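Local coordinates for protein DNA polymerase III subunit beta (Helicobacter pylori 26695, PDB 4S3I) that probably encircles DNA as a dimeric sliding clamp, tethering DNA polymerases and other proteins to it and conferring processivity, at residues Ile123-Ser128 with Ser218-Gly223; Met161-Lys166 with Ile197-Pro202; Leu91-Asp96 with Leu109-Ala114; Ile31-His36 with Thr71-Lys76. One frame throughout, in Å; residues are numbered along the deposited sequence.

Interaction 1: residues Ile123-Ser128 with Ser218-Gly223; sequences IDPKVS and SFKSDG
Lys126 and Val127 both face Ser221 across the strands, a classic beta bulge at the start of the antiparallel pairing of strands 127-131 and 217-221. Ser221 O takes two donors, Lys126 N at 2.7 Å and Val127 N at 3.1 Å, the second lying in the carbonyl plane and the first tilted 21° from it. Ser221 N returns a bond to Val127 O, and beyond it Ser128 and Lys220 form a non-hydrogen-bonded pair in which Ser128 CB packs on Lys220 CG at 3.5 Å. On the opposite face of the sheet, Val127 CG1 lies 3.9 Å from Ser221 CB. Strand 127-131 here joins the sheet beside strand 217-221, in the part of the clamp that forms the central domain. Ahead of the bulge, the side chain of Ile123 points to the other segment: CG2 rests against Asp222 OD2, and CD1 extends toward the backbone of Lys220 and Ser221. The Asp222 carboxylate has polar work as well. OD2 accepts a hydrogen bond from a water, while OD1 accepts from the backbone N of Met224 and Leu225. With its OG anti to the backbone N (chi1 178°), Ser221 closes an ST turn by accepting from Gly223 N at 3.0 Å, and the same hydroxyl bonds to Leu225 O. The extended Lys126 chain runs past Asp222 O, its CD 3.6 Å away.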
loop_
_atom_site.group_PDB
_atom_site.type_symbol
_atom_site.label_atom_id
_atom_site.label_comp_id
_atom_site.label_asym_id
_atom_site.label_seq_id
_atom_site.Cartn_x
_atom_site.Cartn_y
_atom_site.Cartn_z
ATOM N N ILE A 123 -29.941 -17.118 17.585
ATOM C CA ILE A 123 -29.593 -18.269 18.398
ATOM C C ILE A 123 -30.311 -18.253 19.742
ATOM O O ILE A 123 -30.768 -17.201 20.203
ATOM C CB ILE A 123 -28.082 -18.313 18.652
ATOM C CG1 ILE A 123 -27.637 -17.058 19.419
ATOM C CG2 ILE A 123 -27.327 -18.441 17.325
ATOM C CD1 ILE A 123 -26.140 -17.035 19.780
ATOM N N ASP A 124 -30.409 -19.427 20.355
ATOM C CA ASP A 124 -30.779 -19.543 21.761
ATOM C C ASP A 124 -29.486 -19.801 22.517
ATOM O O ASP A 124 -29.007 -20.934 22.567
ATOM C CB ASP A 124 -31.748 -20.700 21.980
ATOM C CG ASP A 124 -33.205 -20.262 21.982
ATOM O OD1 ASP A 124 -34.032 -20.988 21.386
ATOM O OD2 ASP A 124 -33.525 -19.210 22.586
ATOM N N PRO A 125 -28.918 -18.741 23.105
ATOM C CA PRO A 125 -27.536 -18.776 23.599
ATOM C C PRO A 125 -27.369 -19.794 24.721
ATOM O O PRO A 125 -28.286 -19.963 25.528
ATOM C CB PRO A 125 -27.320 -17.357 24.148
ATOM C CG PRO A 125 -28.497 -16.526 23.623
ATOM C CD PRO A 125 -29.622 -17.506 23.494
ATOM N N LYS A 126 -26.226 -20.475 24.753
ATOM C CA LYS A 126 -25.884 -21.369 25.855
ATOM C C LYS A 126 -24.893 -20.646 26.743
ATOM O O LYS A 126 -24.723 -20.973 27.913
ATOM C CB LYS A 126 -25.236 -22.652 25.339
ATOM C CG LYS A 126 -26.148 -23.522 24.504
ATOM C CD LYS A 126 -25.552 -24.909 24.318
ATOM C CE LYS A 126 -26.524 -25.831 23.601
ATOM N NZ LYS A 126 -26.244 -27.265 23.891
ATOM N N VAL A 127 -24.217 -19.672 26.160
ATOM C CA VAL A 127 -23.267 -18.876 26.913
ATOM C C VAL A 127 -23.325 -17.444 26.429
ATOM O O VAL A 127 -23.521 -17.184 25.237
ATOM C CB VAL A 127 -21.830 -19.438 26.804
ATOM C CG1 VAL A 127 -21.375 -19.454 25.354
ATOM C CG2 VAL A 127 -20.854 -18.621 27.654
ATOM N N SER A 128 -23.194 -16.507 27.357
ATOM C CA SER A 128 -23.196 -15.110 26.972
ATOM C C SER A 128 -22.339 -14.313 27.933
ATOM O O SER A 128 -22.281 -14.615 29.129
ATOM C CB SER A 128 -24.612 -14.548 26.965
ATOM O OG SER A 128 -25.019 -14.210 28.272
ATOM N N SER A 218 -22.039 -7.356 23.272
ATOM C CA SER A 218 -22.324 -8.644 23.880
ATOM C C SER A 218 -21.729 -9.731 22.999
ATOM O O SER A 218 -21.564 -9.537 21.793
ATOM C CB SER A 218 -23.825 -8.850 24.002
ATOM O OG SER A 218 -24.411 -8.874 22.727
ATOM N N PHE A 219 -21.397 -10.864 23.602
ATOM C CA PHE A 219 -20.969 -12.036 22.862
ATOM C C PHE A 219 -21.828 -13.184 23.335
ATOM O O PHE A 219 -21.908 -13.445 24.544
ATOM C CB PHE A 219 -19.485 -12.349 23.123
ATOM C CG PHE A 219 -19.030 -13.683 22.551
ATOM C CD1 PHE A 219 -19.297 -14.882 23.217
ATOM C CD2 PHE A 219 -18.324 -13.732 21.356
ATOM C CE1 PHE A 219 -18.878 -16.102 22.683
ATOM C CE2 PHE A 219 -17.899 -14.949 20.823
ATOM C CZ PHE A 219 -18.172 -16.129 21.486
ATOM N N LYS A 220 -22.469 -13.874 22.393
ATOM C CA LYS A 220 -23.288 -15.032 22.730
ATOM C C LYS A 220 -23.028 -16.186 21.784
ATOM O O LYS A 220 -22.709 -15.981 20.614
ATOM C CB LYS A 220 -24.780 -14.687 22.683
ATOM C CG LYS A 220 -25.220 -13.579 23.611
ATOM C CD LYS A 220 -26.407 -12.838 23.010
ATOM C CE LYS A 220 -26.999 -11.833 23.979
ATOM N NZ LYS A 220 -27.723 -12.507 25.093
ATOM N N SER A 221 -23.215 -17.399 22.287
ATOM C CA SER A 221 -23.023 -18.581 21.464
ATOM C C SER A 221 -23.952 -19.715 21.857
ATOM O O SER A 221 -24.285 -19.894 23.042
ATOM C CB SER A 221 -21.574 -19.050 21.521
ATOM O OG SER A 221 -21.430 -20.226 20.756
ATOM N N ASP A 222 -24.378 -20.483 20.859
ATOM C CA ASP A 222 -25.198 -21.657 21.129
ATOM C C ASP A 222 -24.400 -22.933 20.875
ATOM O O ASP A 222 -24.959 -24.038 20.826
ATOM C CB ASP A 222 -26.488 -21.636 20.306
ATOM C CG ASP A 222 -26.237 -21.611 18.803
ATOM O OD1 ASP A 222 -25.079 -21.442 18.371
ATOM O OD2 ASP A 222 -27.223 -21.748 18.045
ATOM N N GLY A 223 -23.085 -22.774 20.729
ATOM C CA GLY A 223 -22.210 -23.905 20.485
ATOM C C GLY A 223 -22.100 -24.218 19.004
ATOM O O GLY A 223 -21.331 -25.097 18.606
HETATM O O HOH W 1 -29.890 -21.468 19.156
#

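Interaction 2: residues Met161-Lys166 with Ile197-Pro202; sequences MQFDQK and ISCILP
Met161 exchanges two backbone bonds with Cys199: Met161 N reaches Cys199 O at 2.8 Å, and Cys199 N reaches Met161 O at 2.9 Å. Its side chain leaves the strand on the same face as that of Cys199; with CG beside the backbone N (chi1 -65°) and the chain extended at chi2, SD comes to 4.1 Å from Leu201 CG, where the two side chains slant across one another, and a bend at chi3 turns the terminal methyl. One residue on, Gln162 turns to the other face beside Ser198, its non-hydrogen-bonded partner. CG passes 3.5 Å from Ser198 OG, and the two polar ends share a water, which donates to Gln162 OE1 and lies 2.6 Å from Ser198 OG. Phe163 returns to the face of Met161. Its N bonds to Ile197 O at 2.9 Å, whereas the answering bond from Ile197 N to Phe163 O is weak. The side chains of Phe163 and Ile197 run side by side in the same direction, CB against CG2, and the Ile197 carbonyl oxygen lies at the ring edge, in its plane. Farther out on the ring, CE2 meets Cys199 SG at 4.1 Å in an oblique sulfur-aromatic contact. Strand 196-202 is the outermost strand, within this chain, of a sheet that runs on from the central into the C-terminal domain, and strand 158-164 separates it from strand 169-175, whose Leu170 touches Met161 and Phe163. Beyond Phe163 lie Val127 and Ile129 of strand 127-131 and Ile190 of strand 190-192; at the other end, Pro202 is the N-cap residue of helix 203-212.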
loop_
_atom_site.group_PDB
_atom_site.type_symbol
_atom_site.label_atom_id
_atom_site.label_comp_id
_atom_site.label_asym_id
_atom_site.label_seq_id
_atom_site.Cartn_x
_atom_site.Cartn_y
_atom_site.Cartn_z
ATOM N N MET A 161 -11.915 -19.800 22.522
ATOM C CA MET A 161 -12.468 -19.100 23.680
ATOM C C MET A 161 -13.009 -20.143 24.635
ATOM O O MET A 161 -14.005 -20.814 24.340
ATOM C CB MET A 161 -13.580 -18.129 23.270
ATOM C CG MET A 161 -13.094 -16.977 22.397
ATOM S SD MET A 161 -14.463 -15.995 21.769
ATOM C CE MET A 161 -14.932 -15.071 23.247
ATOM N N GLN A 162 -12.341 -20.294 25.772
ATOM C CA GLN A 162 -12.742 -21.290 26.758
ATOM C C GLN A 162 -13.375 -20.605 27.963
ATOM O O GLN A 162 -12.721 -19.808 28.650
ATOM C CB GLN A 162 -11.530 -22.109 27.200
ATOM C CG GLN A 162 -11.856 -23.368 27.996
ATOM C CD GLN A 162 -10.633 -24.264 28.166
ATOM O OE1 GLN A 162 -10.439 -25.222 27.411
ATOM N NE2 GLN A 162 -9.796 -23.945 29.148
ATOM N N PHE A 163 -14.649 -20.904 28.204
ATOM C CA PHE A 163 -15.396 -20.282 29.295
ATOM C C PHE A 163 -15.435 -21.191 30.508
ATOM O O PHE A 163 -15.871 -22.342 30.414
ATOM C CB PHE A 163 -16.837 -19.993 28.862
ATOM C CG PHE A 163 -16.955 -18.963 27.773
ATOM C CD1 PHE A 163 -17.086 -17.616 28.085
ATOM C CD2 PHE A 163 -16.953 -19.340 26.439
ATOM C CE1 PHE A 163 -17.204 -16.656 27.085
ATOM C CE2 PHE A 163 -17.058 -18.382 25.425
ATOM C CZ PHE A 163 -17.191 -17.039 25.753
ATOM N N ASP A 164 -14.983 -20.673 31.647
ATOM C CA ASP A 164 -15.166 -21.353 32.932
ATOM C C ASP A 164 -16.160 -20.549 33.767
ATOM O O ASP A 164 -15.785 -19.550 34.394
ATOM C CB ASP A 164 -13.827 -21.477 33.678
ATOM C CG ASP A 164 -13.938 -22.283 34.973
ATOM O OD1 ASP A 164 -14.893 -22.085 35.760
ATOM O OD2 ASP A 164 -13.049 -23.124 35.205
ATOM N N GLN A 165 -17.418 -20.987 33.779
ATOM C CA GLN A 165 -18.476 -20.286 34.504
ATOM C C GLN A 165 -18.186 -20.228 36.006
ATOM O O GLN A 165 -18.411 -19.200 36.645
ATOM C CB GLN A 165 -19.845 -20.931 34.222
ATOM C CG GLN A 165 -20.846 -20.912 35.395
ATOM C CD GLN A 165 -21.604 -19.598 35.519
ATOM O OE1 GLN A 165 -21.579 -18.948 36.568
ATOM N NE2 GLN A 165 -22.298 -19.211 34.451
ATOM N N LYS A 166 -17.668 -21.322 36.559
ATOM C CA LYS A 166 -17.465 -21.414 38.003
ATOM C C LYS A 166 -16.457 -20.386 38.487
ATOM O O LYS A 166 -16.671 -19.704 39.494
ATOM C CB LYS A 166 -16.982 -22.809 38.405
ATOM C CG LYS A 166 -17.738 -23.395 39.584
ATOM C CD LYS A 166 -19.061 -24.004 39.124
ATOM C CE LYS A 166 -20.263 -23.468 39.898
ATOM N NZ LYS A 166 -20.674 -22.109 39.438
ATOM N N ILE A 197 -17.546 -24.493 28.553
ATOM C CA ILE A 197 -17.931 -24.486 27.145
ATOM C C ILE A 197 -16.851 -23.812 26.318
ATOM O O ILE A 197 -16.293 -22.779 26.719
ATOM C CB ILE A 197 -19.320 -23.817 26.910
ATOM C CG1 ILE A 197 -19.674 -23.816 25.417
ATOM C CG2 ILE A 197 -19.342 -22.407 27.465
ATOM C CD1 ILE A 197 -21.075 -23.283 25.100
ATOM N N SER A 198 -16.535 -24.410 25.173
ATOM C CA SER A 198 -15.466 -23.889 24.331
ATOM C C SER A 198 -15.989 -23.506 22.961
ATOM O O SER A 198 -16.695 -24.285 22.315
ATOM C CB SER A 198 -14.341 -24.913 24.199
ATOM O OG SER A 198 -13.598 -24.989 25.394
ATOM N N CYS A 199 -15.645 -22.301 22.527
ATOM C CA CYS A 199 -16.021 -21.825 21.202
ATOM C C CYS A 199 -14.755 -21.587 20.395
ATOM O O CYS A 199 -13.845 -20.893 20.858
ATOM C CB CYS A 199 -16.806 -20.514 21.306
ATOM S SG CYS A 199 -18.334 -20.605 22.281
ATOM N N ILE A 200 -14.684 -22.154 19.192
ATOM C CA ILE A 200 -13.549 -21.875 18.320
ATOM C C ILE A 200 -13.990 -20.996 17.153
ATOM O O ILE A 200 -14.744 -21.453 16.278
ATOM C CB ILE A 200 -12.899 -23.161 17.755
ATOM C CG1 ILE A 200 -12.485 -24.113 18.873
ATOM C CG2 ILE A 200 -11.672 -22.807 16.932
ATOM C CD1 ILE A 200 -12.118 -25.527 18.375
ATOM N N LEU A 201 -13.519 -19.749 17.144
ATOM C CA LEU A 201 -13.851 -18.791 16.093
ATOM C C LEU A 201 -12.835 -18.865 14.956
ATOM O O LEU A 201 -11.637 -18.756 15.205
ATOM C CB LEU A 201 -13.810 -17.358 16.615
ATOM C CG LEU A 201 -14.660 -16.785 17.739
ATOM C CD1 LEU A 201 -15.097 -15.395 17.344
ATOM C CD2 LEU A 201 -15.851 -17.628 18.041
ATOM N N PRO A 202 -13.314 -19.002 13.705
ATOM C CA PRO A 202 -12.405 -18.989 12.540
ATOM C C PRO A 202 -11.608 -17.697 12.456
ATOM O O PRO A 202 -12.101 -16.651 12.892
ATOM C CB PRO A 202 -13.356 -19.067 11.342
ATOM C CG PRO A 202 -14.630 -19.688 11.893
ATOM C CD PRO A 202 -14.729 -19.184 13.316
HETATM O O HOH W 2 -11.728 -26.680 24.876
#

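Interaction 3: residues Leu91-Asp96 with Leu109-Ala114; sequences LETKDD and LPMFDA
Met111 lays the end of its side chain across Thr93 at about a right angle, with CE 3.8 Å and SD 3.9 Å from Thr93 CG2. Thr93 lies on the first strand, and Met111 just past the third, of an antiparallel meander, 89-94, 97-102 and 105-110, in the N-terminal clamp domain. The contact therefore passes over the intervening strand 97-102, whose Leu98 touches both side chains. Met111 gets its methyl group there because its chain, after leaving CA with CG beside the backbone N, bends at chi3 (-68°); the same CE rests 3.7 Å from Asp95 O. Thr93 meets it with its methyl branch, while its hydroxyl OG1 bonds to Met3 N. The polar link across the contact is a backbone one, at the turn that joins strands 89-94 and 97-102: Met111 N donates to Asp96 O at 2.7 Å. That bond is nearly straight at hydrogen, 173°, but the donor stands 33° out of the carbonyl plane. This is largely a surface contact, and within the same strand as Thr93, Lys94 NZ forms a salt bridge to Glu92. Toward the subunit interface, Leu109 and Pro110 pack on Glu300 of the second subunit. Close to the Asp96 bond, Asp96 OD1 lies 3.0 Å from Met111 O, two acceptors without a hydrogen bond between them.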
loop_
_atom_site.group_PDB
_atom_site.type_symbol
_atom_site.label_atom_id
_atom_site.label_comp_id
_atom_site.label_asym_id
_atom_site.label_seq_id
_atom_site.Cartn_x
_atom_site.Cartn_y
_atom_site.Cartn_z
ATOM N N LEU A 91 -33.035 7.107 -1.679
ATOM C CA LEU A 91 -33.069 5.736 -2.179
ATOM C C LEU A 91 -34.511 5.353 -2.418
ATOM O O LEU A 91 -35.344 5.434 -1.507
ATOM C CB LEU A 91 -32.417 4.775 -1.190
ATOM C CG LEU A 91 -31.014 5.191 -0.771
ATOM C CD1 LEU A 91 -30.478 4.291 0.337
ATOM C CD2 LEU A 91 -30.067 5.187 -1.974
ATOM N N GLU A 92 -34.823 4.957 -3.645
ATOM C CA GLU A 92 -36.205 4.640 -3.981
ATOM C C GLU A 92 -36.283 3.467 -4.948
ATOM O O GLU A 92 -35.635 3.478 -5.989
ATOM C CB GLU A 92 -36.889 5.866 -4.600
ATOM C CG GLU A 92 -38.327 5.616 -5.067
ATOM C CD GLU A 92 -39.039 6.899 -5.485
ATOM O OE1 GLU A 92 -38.369 7.955 -5.576
ATOM O OE2 GLU A 92 -40.267 6.844 -5.719
ATOM N N THR A 93 -37.083 2.461 -4.618
ATOM C CA THR A 93 -37.221 1.327 -5.517
ATOM C C THR A 93 -38.147 1.686 -6.667
ATOM O O THR A 93 -39.082 2.474 -6.516
ATOM C CB THR A 93 -37.747 0.075 -4.809
ATOM O OG1 THR A 93 -39.014 0.374 -4.220
ATOM C CG2 THR A 93 -36.767 -0.374 -3.731
ATOM N N LYS A 94 -37.864 1.102 -7.820
ATOM C CA LYS A 94 -38.678 1.281 -9.002
ATOM C C LYS A 94 -38.624 -0.056 -9.722
ATOM O O LYS A 94 -37.588 -0.415 -10.270
ATOM C CB LYS A 94 -38.109 2.406 -9.872
ATOM C CG LYS A 94 -38.878 3.733 -9.798
ATOM C CD LYS A 94 -38.341 4.690 -8.729
ATOM C CE LYS A 94 -39.040 6.059 -8.795
ATOM N NZ LYS A 94 -40.499 6.007 -8.469
ATOM N N ASP A 95 -39.728 -0.797 -9.689
ATOM C CA ASP A 95 -39.773 -2.207 -10.122
ATOM C C ASP A 95 -38.659 -3.123 -9.544
ATOM O O ASP A 95 -38.611 -3.376 -8.335
ATOM C CB ASP A 95 -39.929 -2.345 -11.660
ATOM C CG ASP A 95 -38.710 -1.864 -12.436
ATOM O OD1 ASP A 95 -37.754 -2.659 -12.591
ATOM O OD2 ASP A 95 -38.705 -0.698 -12.881
ATOM N N ASP A 96 -37.787 -3.612 -10.419
ATOM C CA ASP A 96 -36.742 -4.570 -10.091
ATOM C C ASP A 96 -35.441 -3.792 -9.908
ATOM O O ASP A 96 -34.349 -4.328 -10.082
ATOM C CB ASP A 96 -36.589 -5.524 -11.283
ATOM C CG ASP A 96 -36.188 -6.934 -10.882
ATOM O OD1 ASP A 96 -35.859 -7.171 -9.698
ATOM O OD2 ASP A 96 -36.197 -7.811 -11.777
ATOM N N LEU A 109 -29.596 0.710 -10.215
ATOM C CA LEU A 109 -28.935 -0.584 -10.112
ATOM C C LEU A 109 -30.000 -1.665 -9.985
ATOM O O LEU A 109 -31.039 -1.455 -9.353
ATOM C CB LEU A 109 -27.955 -0.635 -8.932
ATOM C CG LEU A 109 -26.658 0.150 -9.080
ATOM C CD1 LEU A 109 -25.854 0.158 -7.788
ATOM C CD2 LEU A 109 -25.816 -0.427 -10.211
ATOM N N PRO A 110 -29.755 -2.828 -10.600
ATOM C CA PRO A 110 -30.780 -3.873 -10.593
ATOM C C PRO A 110 -30.854 -4.572 -9.229
ATOM O O PRO A 110 -29.823 -4.783 -8.593
ATOM C CB PRO A 110 -30.289 -4.845 -11.668
ATOM C CG PRO A 110 -28.749 -4.692 -11.630
ATOM C CD PRO A 110 -28.508 -3.242 -11.281
ATOM N N MET A 111 -32.060 -4.923 -8.789
ATOM C CA MET A 111 -32.223 -5.654 -7.544
ATOM C C MET A 111 -32.474 -7.129 -7.845
ATOM O O MET A 111 -32.984 -7.460 -8.917
ATOM C CB MET A 111 -33.391 -5.070 -6.743
ATOM C CG MET A 111 -33.283 -3.579 -6.449
ATOM S SD MET A 111 -34.342 -3.183 -5.058
ATOM C CE MET A 111 -35.974 -3.458 -5.754
ATOM N N PHE A 112 -32.130 -8.014 -6.910
ATOM C CA PHE A 112 -32.489 -9.429 -7.035
ATOM C C PHE A 112 -33.704 -9.768 -6.158
ATOM O O PHE A 112 -34.120 -8.963 -5.326
ATOM C CB PHE A 112 -31.304 -10.327 -6.653
ATOM C CG PHE A 112 -30.146 -10.260 -7.613
ATOM C CD1 PHE A 112 -30.358 -10.143 -8.984
ATOM C CD2 PHE A 112 -28.844 -10.334 -7.148
ATOM C CE1 PHE A 112 -29.278 -10.086 -9.873
ATOM C CE2 PHE A 112 -27.763 -10.269 -8.022
ATOM C CZ PHE A 112 -27.979 -10.142 -9.383
ATOM N N ASP A 113 -34.259 -10.957 -6.337
ATOM C CA ASP A 113 -35.355 -11.425 -5.485
ATOM C C ASP A 113 -34.857 -11.601 -4.043
ATOM O O ASP A 113 -34.058 -12.491 -3.754
ATOM C CB ASP A 113 -35.920 -12.739 -6.037
ATOM C CG ASP A 113 -37.140 -13.239 -5.264
ATOM O OD1 ASP A 113 -37.630 -12.541 -4.348
ATOM O OD2 ASP A 113 -37.613 -14.346 -5.597
ATOM N N ALA A 114 -35.327 -10.746 -3.140
ATOM C CA ALA A 114 -34.935 -10.826 -1.734
ATOM C C ALA A 114 -35.263 -12.183 -1.088
ATOM O O ALA A 114 -34.699 -12.526 -0.048
ATOM C CB ALA A 114 -35.557 -9.686 -0.942
#

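Interaction 4: residues Ile31-His36 with Thr71-Lys76; sequences IASHIH and TINGKK
Thr71 OG1 is held by two groups: it shares a 2.9 Å hydrogen bond with His34 ND1, in which either could be the donor, and it accepts from the backbone N of Phe112. OG1 sits between the backbone N and carbonyl carbon of Thr71 (chi1 82°), which brings it to the edge of the imidazole. One face of that ring lies on the Ile72-Asn73 peptide, with Ile72 C and Asn73 N 3.4 Å and 3.3 Å above the plane, and the Phe112 ring stacks with it too. The backbones pair around Ile35 and Ile72: Ile35 N donates to Ile72 O at 2.7 Å, and Ile72 N answers to Ile35 O. Where strand 68-73 gives way to helix 74-82, Gly74 N bonds to Ser33 O at 3.0 Å, and Ile35 CD1 packs against Gly74 CA at 3.6 Å; a water joins Ser33 O to Lys75 N. Farther along the helix, Lys76 makes a salt bridge to Glu300 of the second subunit. Asn73 OD1 accepts from Lys76 N at 2.9 Å, the classic asparagine N-cap, here at the strand-to-helix junction of the N-terminal domain of a beta sliding clamp.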
loop_
_atom_site.group_PDB
_atom_site.type_symbol
_atom_site.label_atom_id
_atom_site.label_comp_id
_atom_site.label_asym_id
_atom_site.label_seq_id
_atom_site.Cartn_x
_atom_site.Cartn_y
_atom_site.Cartn_z
ATOM N N ILE A 31 -26.285 -13.281 -6.037
ATOM C CA ILE A 31 -26.834 -12.568 -4.888
ATOM C C ILE A 31 -25.810 -12.479 -3.752
ATOM O O ILE A 31 -25.932 -11.639 -2.876
ATOM C CB ILE A 31 -28.189 -13.164 -4.391
ATOM C CG1 ILE A 31 -28.907 -12.184 -3.452
ATOM C CG2 ILE A 31 -27.997 -14.518 -3.705
ATOM C CD1 ILE A 31 -30.388 -12.477 -3.293
ATOM N N ALA A 32 -24.786 -13.333 -3.781
ATOM C CA ALA A 32 -23.706 -13.234 -2.778
ATOM C C ALA A 32 -22.942 -11.914 -2.864
ATOM O O ALA A 32 -22.220 -11.548 -1.929
ATOM C CB ALA A 32 -22.754 -14.418 -2.860
ATOM N N SER A 33 -23.070 -11.216 -3.993
ATOM C CA SER A 33 -22.433 -9.909 -4.158
ATOM C C SER A 33 -23.341 -8.762 -3.700
ATOM O O SER A 33 -22.979 -7.577 -3.828
ATOM C CB SER A 33 -22.031 -9.680 -5.617
ATOM O OG SER A 33 -23.173 -9.461 -6.431
ATOM N N HIS A 34 -24.515 -9.119 -3.173
ATOM C CA HIS A 34 -25.562 -8.149 -2.860
ATOM C C HIS A 34 -25.797 -7.911 -1.365
ATOM O O HIS A 34 -25.675 -8.825 -0.542
ATOM C CB HIS A 34 -26.891 -8.566 -3.507
ATOM C CG HIS A 34 -27.049 -8.091 -4.914
ATOM N ND1 HIS A 34 -28.246 -7.623 -5.415
ATOM C CD2 HIS A 34 -26.156 -8.006 -5.931
ATOM C CE1 HIS A 34 -28.084 -7.273 -6.677
ATOM N NE2 HIS A 34 -26.826 -7.489 -7.012
ATOM N N ILE A 35 -26.175 -6.676 -1.051
ATOM C CA ILE A 35 -26.610 -6.292 0.279
ATOM C C ILE A 35 -28.142 -6.257 0.318
ATOM O O ILE A 35 -28.778 -5.683 -0.570
ATOM C CB ILE A 35 -26.052 -4.918 0.658
ATOM C CG1 ILE A 35 -24.538 -5.022 0.878
ATOM C CG2 ILE A 35 -26.748 -4.373 1.900
ATOM C CD1 ILE A 35 -23.800 -3.664 0.979
ATOM N N HIS A 36 -28.724 -6.890 1.338
ATOM C CA HIS A 36 -30.169 -6.860 1.555
ATOM C C HIS A 36 -30.509 -5.553 2.282
ATOM O O HIS A 36 -29.825 -5.149 3.241
ATOM C CB HIS A 36 -30.591 -8.075 2.381
ATOM C CG HIS A 36 -32.061 -8.173 2.639
ATOM N ND1 HIS A 36 -32.691 -7.469 3.647
ATOM C CD2 HIS A 36 -33.022 -8.934 2.057
ATOM C CE1 HIS A 36 -33.978 -7.781 3.659
ATOM N NE2 HIS A 36 -34.201 -8.669 2.708
ATOM N N THR A 71 -32.635 -5.431 -2.649
ATOM C CA THR A 71 -31.215 -5.816 -2.599
ATOM C C THR A 71 -30.458 -4.994 -3.614
ATOM O O THR A 71 -31.054 -4.487 -4.559
ATOM C CB THR A 71 -30.976 -7.290 -2.977
ATOM O OG1 THR A 71 -30.948 -7.411 -4.408
ATOM C CG2 THR A 71 -32.053 -8.203 -2.392
ATOM N N ILE A 72 -29.141 -4.898 -3.448
ATOM C CA ILE A 72 -28.321 -4.130 -4.365
ATOM C C ILE A 72 -26.883 -4.632 -4.286
ATOM O O ILE A 72 -26.426 -5.065 -3.221
ATOM C CB ILE A 72 -28.400 -2.609 -4.033
ATOM C CG1 ILE A 72 -27.702 -1.761 -5.092
ATOM C CG2 ILE A 72 -27.885 -2.309 -2.616
ATOM C CD1 ILE A 72 -27.555 -0.293 -4.704
ATOM N N ASN A 73 -26.186 -4.596 -5.420
ATOM C CA ASN A 73 -24.767 -4.939 -5.456
ATOM C C ASN A 73 -23.978 -4.024 -4.520
ATOM O O ASN A 73 -23.932 -2.809 -4.718
ATOM C CB ASN A 73 -24.221 -4.818 -6.878
ATOM C CG ASN A 73 -22.780 -5.280 -6.987
ATOM O OD1 ASN A 73 -21.859 -4.516 -6.738
ATOM N ND2 ASN A 73 -22.585 -6.544 -7.365
ATOM N N GLY A 74 -23.370 -4.609 -3.495
ATOM C CA GLY A 74 -22.709 -3.829 -2.455
ATOM C C GLY A 74 -21.488 -3.050 -2.911
ATOM O O GLY A 74 -21.221 -1.950 -2.429
ATOM N N LYS A 75 -20.731 -3.614 -3.841
ATOM C CA LYS A 75 -19.511 -2.932 -4.288
ATOM C C LYS A 75 -19.849 -1.714 -5.148
ATOM O O LYS A 75 -19.295 -0.633 -4.957
ATOM C CB LYS A 75 -18.588 -3.891 -5.049
ATOM C CG LYS A 75 -17.329 -3.204 -5.637
ATOM C CD LYS A 75 -16.647 -4.087 -6.685
ATOM C CE LYS A 75 -15.272 -3.541 -7.076
ATOM N NZ LYS A 75 -15.332 -2.173 -7.653
ATOM N N LYS A 76 -20.763 -1.894 -6.095
ATOM C CA LYS A 76 -21.212 -0.784 -6.935
ATOM C C LYS A 76 -21.870 0.309 -6.089
ATOM O O LYS A 76 -21.639 1.490 -6.313
ATOM C CB LYS A 76 -22.173 -1.278 -8.028
ATOM C CG LYS A 76 -21.526 -2.212 -9.052
ATOM C CD LYS A 76 -22.579 -2.903 -9.930
ATOM C CE LYS A 76 -21.950 -3.955 -10.845
ATOM N NZ LYS A 76 -21.218 -3.348 -11.991
HETATM O O HOH W 3 -20.495 -6.420 -4.368
#

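Along the chain, interaction 4 closes first, then 3, then 2, and last interaction 1, whose two segments enclose those of interaction 2. Interactions 3 and 4 belong to the N-terminal domain, with centres 11 Å apart, and join directly where Phe112 meets Thr71 and His34; both lie near Glu300 of the second subunit, so this end of the chain faces the dimer interface. Interactions 1 and 2 form a similar pair, centres also 11 Å apart, joined by packing of Phe219 on Phe163 and Met161 in the core of the central domain. The pairs are well apart, about 17 Å between the nearest atoms of interactions 1 and 4, yet these two reach the same sheet, which runs on from the N-terminal into the central domain.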